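PDB 2QIK: putative gamma-glutamylcyclotransferase YkqA from Bacillus subtilis, which is of experimentally unassigned function but probably acts as a gamma-glutamylcyclotransferase, cyclising gamma-glutamyl groups to release 5-oxoproline. Local coordinates for residues F84-D88 / V89-I93; Y191-P194 / Y195-S199; L257-S260 / P261-E265. All blocks are in the same frame, centred on the assembly; numbering follows the deposited sequence. Where two conformers were deposited one is given.

Interaction 1: residues F84-D88 / V89-I93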
loop_
_atom_site.group_PDB
_atom_site.type_symbol
_atom_site.label_atom_id
_atom_site.label_comp_id
_atom_site.label_asym_id
_atom_site.label_seq_id
_atom_site.Cartn_x
_atom_site.Cartn_y
_atom_site.Cartn_z
ATOM N N PHE A 84 16.935 -4.623 9.126
ATOM C CA PHE A 84 16.924 -3.562 8.136
ATOM C C PHE A 84 15.612 -3.562 7.399
ATOM O O PHE A 84 15.206 -4.584 6.865
ATOM C CB PHE A 84 18.040 -3.729 7.111
ATOM C CG PHE A 84 19.415 -3.433 7.602
ATOM C CD1 PHE A 84 19.830 -2.187 7.733
ATOM C CD2 PHE A 84 20.289 -4.449 7.848
ATOM C CE1 PHE A 84 21.150 -1.928 8.182
ATOM C CE2 PHE A 84 21.565 -4.180 8.337
ATOM C CZ PHE A 84 21.985 -2.966 8.521
ATOM N N VAL A 85 14.942 -2.430 7.450
ATOM C CA VAL A 85 13.617 -2.230 6.862
ATOM C C VAL A 85 13.712 -1.293 5.633
ATOM O O VAL A 85 14.233 -0.176 5.744
ATOM C CB VAL A 85 12.670 -1.639 7.894
ATOM C CG1 VAL A 85 11.296 -1.366 7.273
ATOM C CG2 VAL A 85 12.517 -2.529 9.052
ATOM N N GLU A 86 13.180 -1.741 4.502
ATOM C CA GLU A 86 13.136 -0.944 3.300
ATOM C C GLU A 86 11.842 -0.109 3.313
ATOM O O GLU A 86 10.758 -0.619 3.592
ATOM C CB GLU A 86 13.114 -1.865 2.068
ATOM C CG GLU A 86 14.381 -2.709 1.829
ATOM C CD GLU A 86 14.299 -3.840 0.811
ATOM O OE1 GLU A 86 13.510 -3.725 -0.075
ATOM O OE2 GLU A 86 15.193 -4.820 0.812
ATOM N N THR A 87 11.952 1.161 3.034
ATOM C CA THR A 87 10.839 2.114 2.957
ATOM C C THR A 87 10.940 2.930 1.718
ATOM O O THR A 87 11.951 2.869 1.006
ATOM C CB THR A 87 10.775 3.039 4.168
ATOM O OG1 THR A 87 11.711 4.138 4.033
ATOM C CG2 THR A 87 11.008 2.287 5.517
ATOM N N ASP A 88 9.923 3.739 1.441
ATOM C CA ASP A 88 9.996 4.575 0.235
ATOM C C ASP A 88 11.057 5.667 0.340
ATOM O O ASP A 88 11.345 6.297 -0.699
ATOM C CB ASP A 88 8.644 5.197 -0.045
ATOM C CG ASP A 88 7.629 4.240 -0.576
ATOM O OD1 ASP A 88 7.892 3.026 -0.700
ATOM O OD2 ASP A 88 6.488 4.683 -0.842
ATOM N N VAL A 89 11.590 5.934 1.544
ATOM C CA VAL A 89 12.589 6.939 1.733
ATOM C C VAL A 89 13.867 6.436 2.400
ATOM O O VAL A 89 14.745 7.215 2.876
ATOM C CB VAL A 89 12.014 8.104 2.489
ATOM C CG1 VAL A 89 10.880 8.772 1.763
ATOM C CG2 VAL A 89 11.590 7.684 3.934
ATOM N N GLY A 90 14.218 5.276 2.060
ATOM C CA GLY A 90 15.424 4.695 2.518
ATOM C C GLY A 90 15.287 3.518 3.437
ATOM O O GLY A 90 14.240 3.120 3.840
ATOM N N ILE A 91 16.460 3.008 3.807
ATOM C CA ILE A 91 16.581 1.832 4.655
ATOM C C ILE A 91 16.767 2.265 6.053
ATOM O O ILE A 91 17.622 3.106 6.317
ATOM C CB ILE A 91 17.647 0.872 4.033
ATOM C CG1 ILE A 91 17.019 0.485 2.635
ATOM C CG2 ILE A 91 17.802 -0.321 4.877
ATOM C CD1 ILE A 91 17.770 -0.439 1.752
ATOM N N LYS A 92 16.036 1.636 6.992
ATOM C CA LYS A 92 15.974 2.001 8.412
ATOM C C LYS A 92 16.282 0.770 9.244
ATOM O O LYS A 92 15.875 -0.314 8.884
ATOM C CB LYS A 92 14.538 2.487 8.763
ATOM C CG LYS A 92 14.135 3.717 8.018
ATOM C CD LYS A 92 12.905 4.335 8.609
ATOM C CE LYS A 92 12.485 5.645 7.840
ATOM N NZ LYS A 92 13.369 6.824 8.071
ATOM N N ILE A 93 16.821 0.909 10.430
ATOM C CA ILE A 93 16.981 -0.219 11.346
ATOM C C ILE A 93 15.844 -0.116 12.381
ATOM O O ILE A 93 15.625 0.902 12.993
ATOM C CB ILE A 93 18.367 -0.214 12.018
ATOM C CG1 ILE A 93 19.471 -0.384 10.982
ATOM C CG2 ILE A 93 18.455 -1.234 13.059
ATOM C CD1 ILE A 93 20.859 -0.259 11.470
#

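Interaction 2: residues Y191-P194 / Y195-S199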
loop_
_atom_site.group_PDB
_atom_site.type_symbol
_atom_site.label_atom_id
_atom_site.label_comp_id
_atom_site.label_asym_id
_atom_site.label_seq_id
_atom_site.Cartn_x
_atom_site.Cartn_y
_atom_site.Cartn_z
ATOM N N TYR A 191 -13.546 3.594 -4.998
ATOM C CA TYR A 191 -14.655 2.792 -5.454
ATOM C C TYR A 191 -15.106 1.799 -4.380
ATOM O O TYR A 191 -14.286 1.263 -3.642
ATOM C CB TYR A 191 -14.269 1.938 -6.635
ATOM C CG TYR A 191 -13.847 2.612 -7.918
ATOM C CD1 TYR A 191 -14.765 3.001 -8.868
ATOM C CD2 TYR A 191 -12.523 2.752 -8.208
ATOM C CE1 TYR A 191 -14.394 3.546 -10.051
ATOM C CE2 TYR A 191 -12.100 3.327 -9.430
ATOM C CZ TYR A 191 -13.049 3.689 -10.349
ATOM O OH TYR A 191 -12.663 4.207 -11.573
ATOM N N ARG A 192 -16.410 1.566 -4.257
ATOM C CA ARG A 192 -16.937 0.440 -3.465
ATOM C C ARG A 192 -17.157 -0.721 -4.454
ATOM O O ARG A 192 -17.962 -0.596 -5.386
ATOM C CB ARG A 192 -18.261 0.820 -2.844
ATOM C CG ARG A 192 -18.863 -0.239 -1.948
ATOM C CD ARG A 192 -20.168 0.131 -1.386
ATOM N NE ARG A 192 -19.997 1.221 -0.505
ATOM C CZ ARG A 192 -20.249 2.515 -0.761
ATOM N NH1 ARG A 192 -20.776 2.895 -1.922
ATOM N NH2 ARG A 192 -19.988 3.432 0.162
ATOM N N ILE A 193 -16.406 -1.797 -4.272
ATOM C CA ILE A 193 -16.457 -2.936 -5.193
ATOM C C ILE A 193 -16.759 -4.237 -4.428
ATOM O O ILE A 193 -16.398 -4.361 -3.249
ATOM C CB ILE A 193 -15.179 -3.066 -6.010
ATOM C CG1 ILE A 193 -13.980 -3.556 -5.146
ATOM C CG2 ILE A 193 -14.801 -1.795 -6.742
ATOM C CD1 ILE A 193 -12.691 -3.736 -5.953
ATOM N N PRO A 194 -17.363 -5.218 -5.079
ATOM C CA PRO A 194 -17.494 -6.503 -4.463
ATOM C C PRO A 194 -16.138 -7.213 -4.416
ATOM O O PRO A 194 -15.299 -7.026 -5.271
ATOM C CB PRO A 194 -18.520 -7.257 -5.350
ATOM C CG PRO A 194 -19.153 -6.167 -6.201
ATOM C CD PRO A 194 -18.026 -5.162 -6.388
ATOM N N TYR A 195 -16.010 -8.103 -3.442
ATOM C CA TYR A 195 -14.882 -9.029 -3.369
ATOM C C TYR A 195 -14.614 -9.714 -4.739
ATOM O O TYR A 195 -13.471 -9.980 -5.096
ATOM C CB TYR A 195 -15.130 -10.046 -2.299
ATOM C CG TYR A 195 -13.964 -10.979 -2.103
ATOM C CD1 TYR A 195 -12.782 -10.575 -1.553
ATOM C CD2 TYR A 195 -14.065 -12.330 -2.451
ATOM C CE1 TYR A 195 -11.718 -11.420 -1.393
ATOM C CE2 TYR A 195 -13.003 -13.191 -2.291
ATOM C CZ TYR A 195 -11.849 -12.733 -1.739
ATOM O OH TYR A 195 -10.804 -13.636 -1.576
ATOM N N SER A 196 -15.663 -10.057 -5.457
ATOM C CA SER A 196 -15.547 -10.761 -6.671
ATOM C C SER A 196 -14.843 -9.969 -7.770
ATOM O O SER A 196 -14.462 -10.564 -8.792
ATOM C CB SER A 196 -16.880 -11.212 -7.204
ATOM O OG SER A 196 -17.690 -10.100 -7.500
ATOM N N ALA A 197 -14.654 -8.667 -7.600
ATOM C CA ALA A 197 -13.866 -7.832 -8.546
ATOM C C ALA A 197 -12.393 -7.899 -8.268
ATOM O O ALA A 197 -11.585 -7.373 -9.069
ATOM C CB ALA A 197 -14.339 -6.430 -8.441
ATOM N N LEU A 198 -11.946 -8.481 -7.160
ATOM C CA LEU A 198 -10.549 -8.366 -6.792
ATOM C C LEU A 198 -9.572 -9.091 -7.667
ATOM O O LEU A 198 -8.459 -8.563 -7.942
ATOM C CB LEU A 198 -10.370 -8.877 -5.334
ATOM C CG LEU A 198 -9.087 -8.532 -4.660
ATOM C CD1 LEU A 198 -8.762 -6.976 -4.691
ATOM C CD2 LEU A 198 -9.162 -9.046 -3.253
ATOM N N SER A 199 -9.887 -10.306 -8.099
ATOM C CA SER A 199 -8.892 -11.019 -8.875
ATOM C C SER A 199 -8.615 -10.345 -10.229
ATOM O O SER A 199 -7.471 -10.379 -10.705
ATOM C CB SER A 199 -9.197 -12.516 -9.015
ATOM O OG SER A 199 -10.365 -12.755 -9.760
#

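Interaction 3: residues L257-S260 / P261-E265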
loop_
_atom_site.group_PDB
_atom_site.type_symbol
_atom_site.label_atom_id
_atom_site.label_comp_id
_atom_site.label_asym_id
_atom_site.label_seq_id
_atom_site.Cartn_x
_atom_site.Cartn_y
_atom_site.Cartn_z
ATOM N N LEU A 257 -12.678 13.599 -14.672
ATOM C CA LEU A 257 -14.007 13.222 -14.196
ATOM C C LEU A 257 -14.160 13.387 -12.685
ATOM O O LEU A 257 -15.197 13.817 -12.210
ATOM C CB LEU A 257 -14.320 11.785 -14.610
ATOM C CG LEU A 257 -15.648 11.054 -14.300
ATOM C CD1 LEU A 257 -16.777 11.899 -14.843
ATOM C CD2 LEU A 257 -15.583 9.650 -14.923
ATOM N N TYR A 258 -13.135 12.997 -11.932
ATOM C CA TYR A 258 -13.304 12.865 -10.499
ATOM C C TYR A 258 -12.576 13.870 -9.616
ATOM O O TYR A 258 -12.997 14.098 -8.488
ATOM C CB TYR A 258 -12.841 11.456 -10.103
ATOM C CG TYR A 258 -13.679 10.289 -10.613
ATOM C CD1 TYR A 258 -14.932 10.046 -10.097
ATOM C CD2 TYR A 258 -13.135 9.343 -11.459
ATOM C CE1 TYR A 258 -15.701 9.009 -10.498
ATOM C CE2 TYR A 258 -13.908 8.224 -11.876
ATOM C CZ TYR A 258 -15.195 8.051 -11.375
ATOM O OH TYR A 258 -15.988 6.956 -11.731
ATOM N N LEU A 259 -11.414 14.354 -10.029
ATOM C CA LEU A 259 -10.496 15.021 -9.084
ATOM C C LEU A 259 -10.638 16.544 -9.108
ATOM O O LEU A 259 -11.307 17.110 -9.960
ATOM C CB LEU A 259 -9.057 14.605 -9.375
ATOM C CG LEU A 259 -8.812 13.099 -9.429
ATOM C CD1 LEU A 259 -7.352 12.859 -9.551
ATOM C CD2 LEU A 259 -9.393 12.392 -8.176
ATOM N N SER A 260 -10.017 17.214 -8.181
ATOM C CA SER A 260 -10.113 18.672 -8.177
ATOM C C SER A 260 -9.389 19.224 -9.422
ATOM O O SER A 260 -8.379 18.705 -9.832
ATOM C CB SER A 260 -9.555 19.292 -6.889
ATOM O OG SER A 260 -8.155 19.165 -6.752
ATOM N N PRO A 261 -9.898 20.308 -10.017
ATOM C CA PRO A 261 -9.202 20.956 -11.108
ATOM C C PRO A 261 -7.731 21.321 -10.762
ATOM O O PRO A 261 -6.895 21.133 -11.585
ATOM C CB PRO A 261 -10.114 22.160 -11.430
ATOM C CG PRO A 261 -11.359 21.922 -10.759
ATOM C CD PRO A 261 -11.194 20.967 -9.696
ATOM N N GLU A 262 -7.443 21.786 -9.549
ATOM C CA GLU A 262 -6.084 22.241 -9.204
ATOM C C GLU A 262 -5.196 21.001 -9.206
ATOM O O GLU A 262 -4.073 21.051 -9.706
ATOM C CB GLU A 262 -5.948 22.935 -7.831
ATOM C CG GLU A 262 -4.499 23.398 -7.368
ATOM C CD GLU A 262 -3.821 24.578 -8.146
ATOM O OE1 GLU A 262 -2.547 24.922 -7.969
ATOM O OE2 GLU A 262 -4.552 25.230 -8.943
ATOM N N PHE A 263 -5.703 19.898 -8.685
ATOM C CA PHE A 263 -4.861 18.691 -8.645
ATOM C C PHE A 263 -4.658 18.131 -10.009
ATOM O O PHE A 263 -3.534 17.774 -10.369
ATOM C CB PHE A 263 -5.465 17.620 -7.744
ATOM C CG PHE A 263 -4.645 16.386 -7.733
ATOM C CD1 PHE A 263 -3.512 16.322 -6.957
ATOM C CD2 PHE A 263 -4.976 15.299 -8.541
ATOM C CE1 PHE A 263 -2.680 15.203 -7.031
ATOM C CE2 PHE A 263 -4.133 14.213 -8.592
ATOM C CZ PHE A 263 -3.012 14.174 -7.826
ATOM N N THR A 264 -5.706 18.102 -10.830
ATOM C CA THR A 264 -5.593 17.584 -12.169
ATOM C C THR A 264 -4.619 18.362 -12.982
ATOM O O THR A 264 -3.788 17.809 -13.696
ATOM C CB THR A 264 -6.979 17.567 -12.834
ATOM O OG1 THR A 264 -7.814 16.653 -12.138
ATOM C CG2 THR A 264 -6.906 17.180 -14.288
ATOM N N GLU A 265 -4.629 19.685 -12.792
ATOM C CA GLU A 265 -3.667 20.504 -13.508
ATOM C C GLU A 265 -2.235 20.232 -13.106
ATOM O O GLU A 265 -1.325 20.167 -13.949
ATOM C CB GLU A 265 -3.965 21.982 -13.229
ATOM C CG GLU A 265 -2.892 22.839 -13.817
ATOM C CD GLU A 265 -3.108 24.308 -13.520
ATOM O OE1 GLU A 265 -2.734 25.072 -14.450
ATOM O OE2 GLU A 265 -3.619 24.730 -12.473
HETATM O O HOH W 1 -10.421 17.777 -12.725
#

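Interaction 1: residues F84-D88 / V89-I93
A beta hairpin with a two-residue loop joins strand 79-87 to strand 90-98, and Thr87 and Gly90 face each other where that loop, Asp88 and Val89, begins and ends. Gly90 O takes two donors from Thr87: the backbone N at 3.1 Å, from above the carbonyl plane, and OG1 at 2.7 Å, in that plane and on a lone pair. With chi1 at 81°, OG1 sits between the backbone N and the carbonyl carbon, and from there it also accepts from Val89 N at 3.1 Å. One hydroxyl of the outgoing strand thus holds both the loop residue Val89 and the first residue of the returning strand, Gly90. The return bond, Gly90 N to Thr87 O, is weak, whereas the next hydrogen-bonded pair is firm, with Val85 N 2.7 Å from Lys92 O.

On the more exposed face, Phe84 and Ile93 lie side by side, CE1 to CG1 at 3.6 Å, while Ile91 CG2 approaches CD1 of the same ring at 4.0 Å. Glu86 rises beside Ile91 and forms a salt bridge with Arg32. Val85, on the other face, packs on Phe6 of strand 3-7 and Val60 of strand 55-63. Diagonal and cross-strand pairing of this kind, closed by a two-residue loop, is typical of a tight antiparallel beta hairpin.

Interaction 2: residues Y191-P194 / Y195-S199
Ile193 and Ala197 meet where strand 185-193 gives way to the turn leading into helix 198-204. A chi1 of 72° folds CG1 back over the isoleucine's own backbone; the chain then runs on extended, and its far methyl CD1 comes to 4.0 Å from Ala197 CB. Both side chains are buried, and Ile193 also leans on Ile128 and Tyr130, so that it links the alanine methyl to the neighbouring strand 128-132.

Pro194 joins the strand to the turn. Its carbonyl O accepts from Ala197 N at 2.9 Å, with the donor lying 50° above the carbonyl plane, a steep approach across a tight turn. Ala197 CB rests beside the same oxygen at 3.4 Å. On the proline ring, CB touches Ser196 OG at 3.7 Å, a van der Waals contact; the polar partner of that hydroxyl is the phenol of Tyr150, whose side chain also packs on Pro194 and Ala197. Tyr195 turns the other way: its CG stands anti to the backbone N (chi1 -176°), which places the ring against Ile121 of helix 115-122. A further i to i+3 bond, Leu198 N to Tyr195 O at 3.0 Å, continues the winding. Successive bonds of this span mark the 3-10 turn of 195-197, here serving as the strand-to-helix connection in the second AIG2-like part of the chain.

Interaction 3: residues L257-S260 / P261-E265
From Ser260, extended at psi 145°, the chain turns into helix 261-273, and Ser260 O receives Thr264 N at 2.9 Å, close to the C=O direction, as the opening i to i+4 bond of that helix. The serine side chain supplies the second grip. OG, placed by a chi1 of 69° so that it overhangs the first turn, accepts from Phe263 N at 3.2 Å, and the side chain thereby caps an amide of that turn. The same hydroxyl is hydrogen-bonded to Glu187 of strand 185-193, which ties the cap to the sheet. With an alanine here, Phe263 N would probably be left without its side-chain acceptor, and Glu187 would lose its hydrogen bond to the cap.

Beside the cap, Leu259 and Phe263 lie side by side and point the same way, CD1 of the leucine meeting CD2 of the ring obliquely at 3.6 Å. Both also rest on strand 185-193. Leu259 CB lies 3.7 Å from Thr264 OG1, and a water bridges Leu259 O, to which it donates at 3.0 Å, and Thr264 OG1 at 2.9 Å. Pro261 sits at the first helical position, where an amide hydrogen would have no carbonyl of this helix to bond, so its lack costs nothing. Together these features are those of a serine N-cap, restarting a helix after a short break between two consecutive helices.

In the fold
Followed from the N terminus, the three contacts come in series, none nested within or crossing another. Interaction 1 closes the hairpin at one edge of the five-stranded sheet in the first AIG2-like part of the chain; its loop residue Asp88 also bonds to the backbone of Glu181, joining that hairpin to the second half. Interaction 2 lies on the opposite side of the chain's centre, with centres about 31 Å apart, where strand 185-193 passes into helix 198-204. Interaction 3 restarts a helix near the C terminus. Interactions 2 and 3 touch, Tyr191 CE1 lying 4.1 Å from Tyr258 OH, and strand 185-193 links them, ending in interaction 2 and carrying Glu187, which bonds to the cap of interaction 3.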